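Local coordinates for core protein VP4 (Bluetongue virus, PDB 2JHP) that caps viral mRNA, with two S-adenosyl-L-homocysteine-binding methyltransferase folds in one chain, and forms part of the inner capsid, at residues Y124-K127 / E131-G134; N144-K149 / Y345-R350. One frame throughout, in Å; residues are numbered along the deposited sequence.

How the interactions relate
Along the chain, interaction 1 is complete before interaction 2 opens, and their centres lie 14 Å apart. Neighbouring strands 131-132 and 149-152 of one mixed sheet join them: Phe132 N probably donates a hydrogen bond to Lys149 O at 2.9 Å, and the Phe126 ring meets His148 edge to face. Interaction 1 is internal to this sheet's domain and carries a cofactor-binding loop. Interaction 2 reaches outward to the loop after strand 335-341 of a second sheet with the same 3-2-1-4-5-7-6 strand order. That sheet lies in sequence between strands 149-152 and 393-394, so interaction 2 is a contact between two methyltransferase-like domains, the second apparently inserted in the first.

Interaction 1. Residues Y124-K127 / E131-G134; sequences YAFK and EFHG. With SAH (S-adenosyl-L-homocysteine), chain B.
Ala125 and Phe132 bring the last turn of helix 114-128 alongside strand 131-132, with 8.5 Å between their CA atoms, leaving room for side chains between the two backbones. The gap is filled mainly by Phe132. Its CG stands anti to the carbonyl carbon (chi1 -70°), which directs the ring at the helix. There it forms an offset stack with Phe126: the centroids are 4.6 Å apart and the planes are inclined by 29°, so rim lies over rim. The closest carbons are Phe126 CD2 and Phe132 CZ, at 3.4 Å. Ala125 O comes nearer still, 3.3 Å from Phe132 CZ and oblique to the ring. The other flank of the Phe132 tip rests on Ala125, whose CB is 3.7 Å from Phe132 CE2; a small methyl group suits this buried place, because Ala125 also packs against Ala407 and Ile433 on neighbouring strands. The flat, apolar phenylalanines can lie over one another, and Phe126 is the less buried of the two.

The polar part of segment 131-134 lies on Glu131 and His133. His133 NE2 donates to Glu131 OE1 across 3.0 Å in a fairly straight bond (N-H...O 162°). The acceptor lies in the imidazole plane and is approached from the anti side of the carboxylate, well out of the carboxylate plane; this helps fix the rotation of a ring that also stacks on Tyr151. Gly134 then turns with positive phi, and its lack of a side chain lets the backbone pass close to the ribose of S-adenosyl-L-homocysteine. Its O atom receives the ligand's amino N at 2.9 Å. Such a glycine turn near the end of the first strand of a 3-2-1-4-5-7-6 sheet, bonded to the ligand's amino group, is consistent with the Rossmann-like methyltransferase fold.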
loop_
_atom_site.group_PDB
_atom_site.type_symbol
_atom_site.label_atom_id
_atom_site.label_comp_id
_atom_site.label_asym_id
_atom_site.label_seq_id
_atom_site.Cartn_x
_atom_site.Cartn_y
_atom_site.Cartn_z
ATOM N N TYR A 124 5.838 -8.824 0.352
ATOM C CA TYR A 124 6.815 -9.295 1.336
ATOM C C TYR A 124 6.183 -9.285 2.735
ATOM O O TYR A 124 6.351 -10.243 3.517
ATOM C CB TYR A 124 8.095 -8.442 1.302
ATOM C CG TYR A 124 8.997 -8.604 2.519
ATOM C CD1 TYR A 124 9.904 -9.666 2.609
ATOM C CD2 TYR A 124 8.944 -7.691 3.583
ATOM C CE1 TYR A 124 10.735 -9.814 3.718
ATOM C CE2 TYR A 124 9.773 -7.832 4.707
ATOM C CZ TYR A 124 10.665 -8.899 4.768
ATOM O OH TYR A 124 11.482 -9.054 5.880
ATOM N N ALA A 125 5.445 -8.206 3.020
ATOM C CA ALA A 125 4.802 -8.008 4.319
ATOM C C ALA A 125 3.684 -9.010 4.611
ATOM O O ALA A 125 3.465 -9.355 5.775
ATOM C CB ALA A 125 4.293 -6.573 4.475
ATOM N N PHE A 126 2.984 -9.475 3.575
ATOM C CA PHE A 126 1.933 -10.476 3.773
ATOM C C PHE A 126 2.563 -11.831 4.077
ATOM O O PHE A 126 1.947 -12.676 4.737
ATOM C CB PHE A 126 1.003 -10.579 2.562
ATOM C CG PHE A 126 -0.028 -9.492 2.493
ATOM C CD1 PHE A 126 -0.043 -8.586 1.430
ATOM C CD2 PHE A 126 -1.002 -9.363 3.492
ATOM C CE1 PHE A 126 -1.011 -7.566 1.362
ATOM C CE2 PHE A 126 -1.976 -8.344 3.430
ATOM C CZ PHE A 126 -1.972 -7.445 2.361
ATOM N N LYS A 127 3.791 -12.023 3.599
ATOM C CA LYS A 127 4.539 -13.255 3.852
ATOM C C LYS A 127 5.111 -13.269 5.261
ATOM O O LYS A 127 5.244 -14.334 5.864
ATOM C CB LYS A 127 5.668 -13.450 2.830
ATOM C CG LYS A 127 5.201 -13.633 1.386
ATOM C CD LYS A 127 4.249 -14.816 1.269
ATOM C CE LYS A 127 3.637 -14.935 -0.113
ATOM N NZ LYS A 127 2.430 -15.825 -0.084
ATOM N N GLU A 131 -0.043 -8.407 11.593
ATOM C CA GLU A 131 -0.663 -7.090 11.777
ATOM C C GLU A 131 -0.282 -6.069 10.688
ATOM O O GLU A 131 0.898 -5.963 10.313
ATOM C CB GLU A 131 -0.293 -6.510 13.143
ATOM C CG GLU A 131 -0.736 -7.321 14.345
ATOM C CD GLU A 131 -0.763 -6.503 15.625
ATOM O OE1 GLU A 131 -0.251 -5.367 15.623
ATOM O OE2 GLU A 131 -1.303 -6.988 16.636
ATOM N N PHE A 132 -1.281 -5.328 10.195
ATOM C CA PHE A 132 -1.070 -4.242 9.227
ATOM C C PHE A 132 -1.669 -2.939 9.720
ATOM O O PHE A 132 -2.862 -2.866 10.010
ATOM C CB PHE A 132 -1.635 -4.598 7.867
ATOM C CG PHE A 132 -0.864 -5.650 7.181
ATOM C CD1 PHE A 132 -0.953 -6.981 7.599
ATOM C CD2 PHE A 132 -0.019 -5.329 6.121
ATOM C CE1 PHE A 132 -0.218 -7.973 6.963
ATOM C CE2 PHE A 132 0.726 -6.313 5.478
ATOM C CZ PHE A 132 0.626 -7.638 5.901
ATOM N N HIS A 133 -0.828 -1.912 9.829
ATOM C CA HIS A 133 -1.285 -0.608 10.298
ATOM C C HIS A 133 -1.335 0.447 9.189
ATOM O O HIS A 133 -0.706 0.292 8.142
ATOM C CB HIS A 133 -0.464 -0.166 11.505
ATOM C CG HIS A 133 -0.595 -1.092 12.676
ATOM N ND1 HIS A 133 -1.519 -0.897 13.682
ATOM C CD2 HIS A 133 0.051 -2.243 12.980
ATOM C CE1 HIS A 133 -1.425 -1.876 14.563
ATOM N NE2 HIS A 133 -0.479 -2.707 14.161
ATOM N N GLY A 134 -2.125 1.494 9.431
ATOM C CA GLY A 134 -2.430 2.542 8.449
ATOM C C GLY A 134 -3.097 1.990 7.197
ATOM O O GLY A 134 -2.833 2.457 6.086
HETATM N N SAH B . -0.758 1.246 4.442
HETATM C CA SAH B . -1.450 1.253 3.115
HETATM C CB SAH B . -2.147 2.569 2.755
HETATM C CG SAH B . -1.661 3.877 3.350
HETATM S SD SAH B . -2.861 5.200 3.036
HETATM C C SAH B . -0.553 0.788 1.979
HETATM O O SAH B . 0.200 -0.177 2.132
HETATM O OXT SAH B . -0.583 1.338 0.878
HETATM C "C5'" SAH B . -2.499 5.919 4.664
HETATM C "C4'" SAH B . -3.577 5.630 5.694
HETATM O "O4'" SAH B . -3.018 5.527 6.989
HETATM C "C3'" SAH B . -4.641 6.723 5.751
HETATM O "O3'" SAH B . -5.893 6.066 5.857
HETATM C "C2'" SAH B . -4.352 7.465 7.047
HETATM O "O2'" SAH B . -5.510 7.951 7.672
HETATM C "C1'" SAH B . -3.720 6.366 7.900
HETATM N N9 SAH B . -2.852 6.893 8.977
HETATM C C8 SAH B . -2.020 7.988 8.924
HETATM N N7 SAH B . -1.409 8.128 10.129
HETATM C C5 SAH B . -1.835 7.140 10.951
HETATM C C6 SAH B . -1.535 6.805 12.274
HETATM N N6 SAH B . -0.664 7.531 12.971
HETATM N N1 SAH B . -2.134 5.706 12.862
HETATM C C2 SAH B . -3.032 4.940 12.140
HETATM N N3 SAH B . -3.332 5.267 10.829
HETATM C C4 SAH B . -2.746 6.352 10.240
#

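Interaction 2. Residues N144-K149 / Y345-R350; sequences NPRLHK and YSHVDR
Arg146 lies against His347 where an Asx turn in the loop 144-149 meets the loop 345-350, joining the two methyltransferase-like domains of the chain. In the turn, Asn144 OD1 accepts from Arg146 N at 3.1 Å from above the carbonyl plane, while Asn144 O takes both Leu147 N and His148 N. Proline and asparagine suit such a compact bend.

The tight part centres on the buried His347. Arg146 CG sits over its imidazole face in a CH-pi contact, 3.6 Å from the ring centroid and 15° off the normal, and Pro145 O approaches His347 CB at 3.3 Å. The ring is held from its far end as well, since its NE2 is hydrogen-bonded to Glu191 OE2.

Toward solvent the grip slackens. The Arg146 chain bends at chi3 (42°), turning the guanidinium steeply to the imidazole plane; its NH1 comes within 3.3 Å of His347 CE1 and makes a long, weak ion pair with Glu191 OE1. Lys149, flexible and long enough to span the gap, reaches across on the other side of the contact: its NZ offers a weak hydrogen bond to His347 O at 3.4 Å.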
loop_
_atom_site.group_PDB
_atom_site.type_symbol
_atom_site.label_atom_id
_atom_site.label_comp_id
_atom_site.label_asym_id
_atom_site.label_seq_id
_atom_site.Cartn_x
_atom_site.Cartn_y
_atom_site.Cartn_z
ATOM N N ASN A 144 -5.591 -12.265 3.752
ATOM C CA ASN A 144 -6.302 -13.457 4.203
ATOM C C ASN A 144 -6.973 -13.106 5.512
ATOM O O ASN A 144 -6.313 -13.007 6.535
ATOM C CB ASN A 144 -5.315 -14.605 4.399
ATOM C CG ASN A 144 -5.977 -15.881 4.927
ATOM O OD1 ASN A 144 -7.173 -15.906 5.268
ATOM N ND2 ASN A 144 -5.189 -16.953 4.994
ATOM N N PRO A 145 -8.293 -12.870 5.481
ATOM C CA PRO A 145 -8.943 -12.300 6.672
ATOM C C PRO A 145 -8.944 -13.255 7.856
ATOM O O PRO A 145 -9.248 -12.847 8.976
ATOM C CB PRO A 145 -10.371 -12.015 6.195
ATOM C CG PRO A 145 -10.578 -12.899 5.024
ATOM C CD PRO A 145 -9.244 -13.083 4.371
ATOM N N ARG A 146 -8.589 -14.511 7.591
ATOM C CA ARG A 146 -8.528 -15.552 8.612
ATOM C C ARG A 146 -7.152 -15.634 9.283
ATOM O O ARG A 146 -6.964 -16.405 10.221
ATOM C CB ARG A 146 -8.897 -16.914 8.007
ATOM C CG ARG A 146 -10.384 -17.127 7.750
ATOM C CD ARG A 146 -10.677 -18.569 7.321
ATOM N NE ARG A 146 -9.923 -19.555 8.110
ATOM C CZ ARG A 146 -10.408 -20.263 9.135
ATOM N NH1 ARG A 146 -11.672 -20.126 9.531
ATOM N NH2 ARG A 146 -9.616 -21.117 9.770
ATOM N N LEU A 147 -6.198 -14.842 8.802
ATOM C CA LEU A 147 -4.851 -14.824 9.352
ATOM C C LEU A 147 -4.383 -13.412 9.691
ATOM O O LEU A 147 -4.036 -13.125 10.835
ATOM C CB LEU A 147 -3.877 -15.438 8.360
ATOM C CG LEU A 147 -2.440 -15.656 8.854
ATOM C CD1 LEU A 147 -2.359 -16.899 9.702
ATOM C CD2 LEU A 147 -1.527 -15.783 7.668
ATOM N N HIS A 148 -4.361 -12.540 8.686
ATOM C CA HIS A 148 -3.938 -11.158 8.863
ATOM C C HIS A 148 -4.956 -10.350 9.667
ATOM O O HIS A 148 -6.159 -10.580 9.571
ATOM C CB HIS A 148 -3.700 -10.493 7.508
ATOM C CG HIS A 148 -2.805 -11.277 6.596
ATOM N ND1 HIS A 148 -1.432 -11.152 6.609
ATOM C CD2 HIS A 148 -3.090 -12.201 5.646
ATOM C CE1 HIS A 148 -0.914 -11.960 5.703
ATOM N NE2 HIS A 148 -1.897 -12.609 5.107
ATOM N N LYS A 149 -4.438 -9.421 10.467
ATOM C CA LYS A 149 -5.217 -8.462 11.236
ATOM C C LYS A 149 -4.930 -7.081 10.654
ATOM O O LYS A 149 -3.786 -6.613 10.672
ATOM C CB LYS A 149 -4.823 -8.506 12.719
ATOM C CG LYS A 149 -4.960 -9.882 13.402
ATOM C CD LYS A 149 -6.408 -10.333 13.495
ATOM C CE LYS A 149 -6.505 -11.823 13.794
ATOM N NZ LYS A 149 -7.824 -12.393 13.374
ATOM N N TYR A 345 -19.389 -15.356 15.896
ATOM C CA TYR A 345 -17.984 -15.491 15.521
ATOM C C TYR A 345 -17.648 -14.596 14.324
ATOM O O TYR A 345 -18.443 -14.465 13.386
ATOM C CB TYR A 345 -17.616 -16.952 15.259
ATOM C CG TYR A 345 -16.155 -17.150 14.972
ATOM C CD1 TYR A 345 -15.691 -17.199 13.663
ATOM C CD2 TYR A 345 -15.227 -17.261 16.006
ATOM C CE1 TYR A 345 -14.334 -17.373 13.383
ATOM C CE2 TYR A 345 -13.865 -17.432 15.739
ATOM C CZ TYR A 345 -13.430 -17.491 14.423
ATOM O OH TYR A 345 -12.095 -17.669 14.139
ATOM N N SER A 346 -16.473 -13.967 14.391
ATOM C CA SER A 346 -16.014 -13.026 13.369
ATOM C C SER A 346 -14.494 -13.003 13.298
ATOM O O SER A 346 -13.821 -12.961 14.322
ATOM C CB SER A 346 -16.542 -11.620 13.655
ATOM O OG SER A 346 -15.906 -10.660 12.831
ATOM N N HIS A 347 -13.960 -13.021 12.081
ATOM C CA HIS A 347 -12.516 -12.926 11.874
ATOM C C HIS A 347 -12.008 -11.486 12.037
ATOM O O HIS A 347 -10.805 -11.253 12.105
ATOM C CB HIS A 347 -12.128 -13.478 10.503
ATOM C CG HIS A 347 -12.614 -14.870 10.251
ATOM N ND1 HIS A 347 -12.054 -15.984 10.856
ATOM C CD2 HIS A 347 -13.594 -15.336 9.440
ATOM C CE1 HIS A 347 -12.676 -17.069 10.429
ATOM N NE2 HIS A 347 -13.616 -16.702 9.571
ATOM N N VAL A 348 -12.928 -10.529 12.103
ATOM C CA VAL A 348 -12.579 -9.135 12.332
ATOM C C VAL A 348 -13.223 -8.668 13.627
ATOM O O VAL A 348 -14.442 -8.806 13.811
ATOM C CB VAL A 348 -13.045 -8.215 11.168
ATOM C CG1 VAL A 348 -12.857 -6.741 11.522
ATOM C CG2 VAL A 348 -12.289 -8.542 9.885
ATOM N N ASP A 349 -12.400 -8.102 14.508
ATOM C CA ASP A 349 -12.907 -7.491 15.728
ATOM C C ASP A 349 -13.662 -6.175 15.438
ATOM O O ASP A 349 -13.054 -5.102 15.297
ATOM C CB ASP A 349 -11.778 -7.275 16.739
ATOM C CG ASP A 349 -12.276 -6.754 18.060
ATOM O OD1 ASP A 349 -13.510 -6.582 18.207
ATOM O OD2 ASP A 349 -11.430 -6.513 18.948
ATOM N N ARG A 350 -14.986 -6.277 15.360
ATOM C CA ARG A 350 -15.828 -5.119 15.127
ATOM C C ARG A 350 -16.449 -4.578 16.408
ATOM O O ARG A 350 -17.432 -3.859 16.345
ATOM C CB ARG A 350 -16.923 -5.450 14.107
ATOM C CG ARG A 350 -16.403 -5.702 12.699
ATOM C CD ARG A 350 -17.507 -6.038 11.736
ATOM N NE ARG A 350 -16.934 -6.399 10.448
ATOM C CZ ARG A 350 -16.683 -7.649 10.057
ATOM N NH1 ARG A 350 -16.970 -8.687 10.849
ATOM N NH2 ARG A 350 -16.138 -7.856 8.866
#